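Local atomic coordinates of CMP-sialic acid transporter 1 (Zea mays, PDB entry 6I1R), a protein that probably carries CMP-sialic acid from the cytoplasm into the Golgi, and is seen here with CMP bound in an outward-facing conformation. Residues W129-L134 with Q301-P306; V137-S142 with I294-S299. The protein carries 5 engineered substitutions. One frame throughout, in Å; residues are numbered along the deposited sequence.

How the contacts relate
Both contacts join the same two helices, 126-143 and 287-304, and their centres lie about 11 Å apart along the pair. Contact 2 is the more buried: a glycine lets the backbones close in, Ile295 packs onto it, and a cysteine and two threonines add smaller touches. Contact 1 is only partly buried and lies where helix 287-304 runs out; there longer side chains, Met302 and Tyr303, reach across to aliphatic partners. In both, the side chains meeting across the helices do so by apolar packing. The two regions are stitched together by Ser299 of contact 2, whose OG hydrogen-bonds to the backbone O of Ala131 in contact 1.

Contact 1 (W129-L134 with Q301-P306); sequences WMAIVL and QMYFMP
Met302 leans its CB on Ala131 CB, 3.8 Å away, and reaches with its thioether end to Met130 and Leu134. With CG anti to the carbonyl carbon (chi1 -74°) and a bend at chi3, the chain brings CE within 3.6 Å of Ala131 N. The same methyl touches Met130 CB, while the sulfur end crosses Leu134 at about a right angle and meets its CD1. An unbranched, bendable side chain can touch Met130, Ala131 and Leu134 together.

This is antiparallel packing of two helices of a nucleotide-sugar transporter, at the C-terminal end of helix 287-304. Ala131 and Tyr303 mark the closest backbone approach, their CA atoms 5.6 Å apart, and the small alanine permits it. Tyr303 CG is anti to the backbone N (chi1 -176°), and the side chain crosses that of Ile132 at a slant. Ala131 CB sits at the ring edge, near its plane, whereas Ile132 CD1 lies 3.7 Å from Tyr303 CE2. Tyr264 and Ile260 of helix 259-279 also pack against Tyr303.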
# COMPACT_ATOMS: atom_id res chain seq x y z
N TRP B 129 15.96 -7.54 -34.39
CA TRP B 129 14.75 -6.74 -34.22
C TRP B 129 13.56 -7.64 -33.88
O TRP B 129 12.73 -7.30 -33.03
CB TRP B 129 14.47 -5.88 -35.46
CG TRP B 129 14.94 -4.47 -35.32
CD1 TRP B 129 15.98 -3.87 -35.96
CD2 TRP B 129 14.37 -3.47 -34.46
NE1 TRP B 129 16.11 -2.57 -35.56
CE2 TRP B 129 15.13 -2.29 -34.64
CE3 TRP B 129 13.30 -3.45 -33.55
CZ2 TRP B 129 14.85 -1.11 -33.94
CZ3 TRP B 129 13.03 -2.29 -32.87
CH2 TRP B 129 13.79 -1.14 -33.07
N MET B 130 13.49 -8.79 -34.53
CA MET B 130 12.41 -9.74 -34.30
C MET B 130 12.54 -10.36 -32.90
O MET B 130 11.54 -10.71 -32.28
CB MET B 130 12.42 -10.84 -35.37
CG MET B 130 11.81 -10.37 -36.68
SD MET B 130 12.57 -11.09 -38.15
CE MET B 130 12.38 -12.83 -37.79
N ALA B 131 13.77 -10.45 -32.39
CA ALA B 131 14.02 -10.95 -31.03
C ALA B 131 13.56 -9.93 -29.99
O ALA B 131 12.91 -10.29 -29.00
CB ALA B 131 15.49 -11.28 -30.86
N ILE B 132 13.87 -8.65 -30.22
CA ILE B 132 13.47 -7.58 -29.29
C ILE B 132 11.94 -7.63 -29.15
O ILE B 132 11.42 -7.63 -28.04
CB ILE B 132 13.95 -6.19 -29.76
CG1 ILE B 132 15.46 -6.14 -30.04
CG2 ILE B 132 13.56 -5.12 -28.75
CD1 ILE B 132 16.33 -6.62 -28.91
N VAL B 133 11.25 -7.67 -30.28
CA VAL B 133 9.79 -7.73 -30.28
C VAL B 133 9.34 -9.00 -29.55
O VAL B 133 8.51 -8.94 -28.64
CB VAL B 133 9.21 -7.66 -31.71
CG1 VAL B 133 7.71 -7.94 -31.74
CG2 VAL B 133 9.50 -6.32 -32.38
N LEU B 134 9.90 -10.14 -29.93
CA LEU B 134 9.51 -11.41 -29.31
C LEU B 134 9.65 -11.32 -27.79
O LEU B 134 8.81 -11.86 -27.08
CB LEU B 134 10.37 -12.56 -29.85
CG LEU B 134 9.75 -13.36 -30.99
CD1 LEU B 134 10.72 -14.42 -31.46
CD2 LEU B 134 8.43 -14.00 -30.58
N GLN B 301 17.94 -16.81 -27.71
CA GLN B 301 18.76 -17.50 -28.70
C GLN B 301 18.88 -16.63 -29.96
O GLN B 301 19.99 -16.35 -30.41
CB GLN B 301 18.17 -18.88 -29.01
CG GLN B 301 18.31 -19.87 -27.87
CD GLN B 301 17.73 -21.22 -28.19
OE1 GLN B 301 16.70 -21.34 -28.85
NE2 GLN B 301 18.39 -22.27 -27.71
N MET B 302 17.75 -16.17 -30.49
CA MET B 302 17.74 -15.35 -31.71
C MET B 302 18.74 -14.20 -31.59
O MET B 302 19.56 -13.98 -32.48
CB MET B 302 16.35 -14.77 -31.98
CG MET B 302 15.38 -15.80 -32.50
SD MET B 302 13.65 -15.30 -32.44
CE MET B 302 13.65 -13.89 -33.55
N TYR B 303 18.68 -13.46 -30.48
CA TYR B 303 19.45 -12.22 -30.35
C TYR B 303 20.93 -12.52 -30.09
O TYR B 303 21.79 -11.80 -30.60
CB TYR B 303 18.89 -11.34 -29.24
CG TYR B 303 19.60 -10.01 -29.13
CD1 TYR B 303 20.75 -9.87 -28.38
CD2 TYR B 303 19.13 -8.90 -29.81
CE1 TYR B 303 21.42 -8.66 -28.29
CE2 TYR B 303 19.79 -7.68 -29.73
CZ TYR B 303 20.93 -7.56 -28.97
OH TYR B 303 21.58 -6.36 -28.89
N PHE B 304 21.22 -13.54 -29.28
CA PHE B 304 22.58 -13.75 -28.76
C PHE B 304 23.30 -14.88 -29.51
O PHE B 304 24.53 -14.92 -29.52
CB PHE B 304 22.53 -14.04 -27.26
CG PHE B 304 22.09 -12.88 -26.41
CD1 PHE B 304 22.96 -11.84 -26.12
CD2 PHE B 304 20.80 -12.82 -25.91
CE1 PHE B 304 22.54 -10.77 -25.34
CE2 PHE B 304 20.39 -11.75 -25.13
CZ PHE B 304 21.26 -10.73 -24.84
N MET B 305 22.55 -15.80 -30.11
CA MET B 305 23.14 -16.94 -30.81
C MET B 305 23.97 -16.40 -31.99
O MET B 305 23.47 -15.57 -32.75
CB MET B 305 22.07 -17.90 -31.31
CG MET B 305 22.54 -19.33 -31.48
SD MET B 305 21.20 -20.46 -31.98
CE MET B 305 20.71 -21.13 -30.40
N PRO B 306 25.23 -16.85 -32.12
CA PRO B 306 26.03 -16.50 -33.30
C PRO B 306 25.31 -16.94 -34.58
O PRO B 306 24.70 -18.01 -34.59
CB PRO B 306 27.37 -17.24 -33.13
CG PRO B 306 27.46 -17.47 -31.65
CD PRO B 306 26.03 -17.69 -31.22

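Contact 2 (V137-S142 with I294-S299); sequences VGTTTS and IICIIS
Segments 137-142 and 294-299 run antiparallel, their axes 8.4 Å apart at closest approach, with 163° between their directions. The backbones come nearest at Gly138 and Ile295, whose CA atoms are 5.1 Å apart. Glycine suits this point because a side chain there would run into Ile295 and Cys296. This is a glycine-mediated close approach of two antiparallel helices, structural packing within the transporter's helical bundle.

Ile295 uses the room so made. Its CG2 branch, anti to the backbone N, comes down on Gly138 CA at 3.3 Å, while its other branch, CG1 and CD1, ends beside Thr141, the two side chains crossing at about a right angle. CD1 stands 4.1 Å from Thr141 OG1 and a similar distance from the threonine methyl. The hydroxyl of Thr141 is turned back on its own helix, donating to Val137 O at 2.8 Å from above the carbonyl plane; Thr141 N reaches that oxygen from the opposite face, so two donors grip it. With its polar atom thus satisfied, a threonine can offer an apolar neighbour a compact surface. A glycine in its place would probably leave Val137 O with the backbone donor alone and open a gap beside Ile295 CD1.

On the other flank, Cys296 SG packs against the Gly138 carbonyl carbon and lies 3.9 Å from Thr139 CG2. Thr139 meets the cysteine through its methyl, while its hydroxyl hydrogen-bonds to Ala136 O in its own helix. A slim sulfhydryl fits beside the close-set backbones.

Helix 259-279 packs alongside the pair: Met268 and Leu271 touch Cys296, Ser267 touches Thr139 and Met270 touches Ser142. Tyr264 of that helix also hydrogen-bonds through its hydroxyl to Ser299 O, tying it to helix 287-304.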
# COMPACT_ATOMS: atom_id res chain seq x y z
N VAL B 137 6.76 -9.37 -26.47
CA VAL B 137 5.55 -10.17 -26.65
C VAL B 137 5.55 -11.33 -25.64
O VAL B 137 4.51 -11.66 -25.08
CB VAL B 137 5.42 -10.68 -28.10
CG1 VAL B 137 4.30 -11.70 -28.25
CG2 VAL B 137 5.22 -9.54 -29.09
N GLY B 138 6.72 -11.94 -25.42
CA GLY B 138 6.84 -13.11 -24.55
C GLY B 138 6.59 -12.79 -23.08
O GLY B 138 6.02 -13.61 -22.35
N THR B 139 7.03 -11.61 -22.66
CA THR B 139 6.87 -11.16 -21.27
C THR B 139 5.40 -10.79 -21.03
O THR B 139 4.81 -11.16 -20.02
CB THR B 139 7.81 -10.00 -20.96
OG1 THR B 139 7.57 -8.96 -21.92
CG2 THR B 139 9.27 -10.41 -21.00
N THR B 140 4.83 -10.04 -21.98
CA THR B 140 3.41 -9.71 -21.97
C THR B 140 2.57 -10.99 -21.86
O THR B 140 1.64 -11.05 -21.05
CB THR B 140 3.03 -8.90 -23.22
OG1 THR B 140 3.85 -7.73 -23.25
CG2 THR B 140 1.57 -8.50 -23.26
N THR B 141 2.93 -12.00 -22.65
CA THR B 141 2.20 -13.27 -22.70
C THR B 141 2.10 -13.89 -21.30
O THR B 141 1.04 -14.37 -20.91
CB THR B 141 2.85 -14.24 -23.70
OG1 THR B 141 2.60 -13.73 -25.02
CG2 THR B 141 2.32 -15.65 -23.61
N SER B 142 3.21 -13.88 -20.56
CA SER B 142 3.26 -14.48 -19.23
C SER B 142 2.39 -13.69 -18.24
O SER B 142 1.87 -14.25 -17.28
CB SER B 142 4.68 -14.58 -18.73
OG SER B 142 5.28 -13.30 -18.65
N ILE B 294 8.99 -19.91 -23.18
CA ILE B 294 9.48 -20.52 -24.43
C ILE B 294 9.76 -19.41 -25.45
O ILE B 294 10.80 -19.41 -26.11
CB ILE B 294 8.49 -21.57 -24.97
CG1 ILE B 294 8.41 -22.79 -24.05
CG2 ILE B 294 8.84 -21.97 -26.40
CD1 ILE B 294 7.19 -23.66 -24.26
N ILE B 295 8.82 -18.47 -25.58
CA ILE B 295 9.01 -17.31 -26.45
C ILE B 295 10.31 -16.60 -26.07
O ILE B 295 11.13 -16.27 -26.93
CB ILE B 295 7.79 -16.36 -26.37
CG1 ILE B 295 6.56 -16.96 -27.04
CG2 ILE B 295 8.13 -14.99 -26.96
CD1 ILE B 295 5.25 -16.46 -26.48
N CYS B 296 10.49 -16.37 -24.77
CA CYS B 296 11.61 -15.59 -24.26
C CYS B 296 12.93 -16.36 -24.44
O CYS B 296 13.92 -15.77 -24.88
CB CYS B 296 11.39 -15.19 -22.81
SG CYS B 296 10.26 -13.78 -22.63
N ILE B 297 12.95 -17.65 -24.12
CA ILE B 297 14.15 -18.48 -24.33
C ILE B 297 14.54 -18.42 -25.82
O ILE B 297 15.73 -18.31 -26.14
CB ILE B 297 13.93 -19.92 -23.84
CG1 ILE B 297 13.92 -20.00 -22.31
CG2 ILE B 297 14.97 -20.87 -24.44
CD1 ILE B 297 13.51 -21.35 -21.76
N ILE B 298 13.56 -18.50 -26.70
CA ILE B 298 13.81 -18.45 -28.15
C ILE B 298 14.23 -17.02 -28.53
O ILE B 298 15.12 -16.85 -29.37
CB ILE B 298 12.59 -18.95 -28.95
CG1 ILE B 298 12.54 -20.48 -28.97
CG2 ILE B 298 12.56 -18.36 -30.36
CD1 ILE B 298 11.22 -21.06 -29.42
N SER B 299 13.61 -16.01 -27.93
CA SER B 299 14.02 -14.62 -28.16
C SER B 299 15.47 -14.41 -27.72
O SER B 299 16.19 -13.59 -28.31
CB SER B 299 13.09 -13.66 -27.47
OG SER B 299 13.49 -12.32 -27.73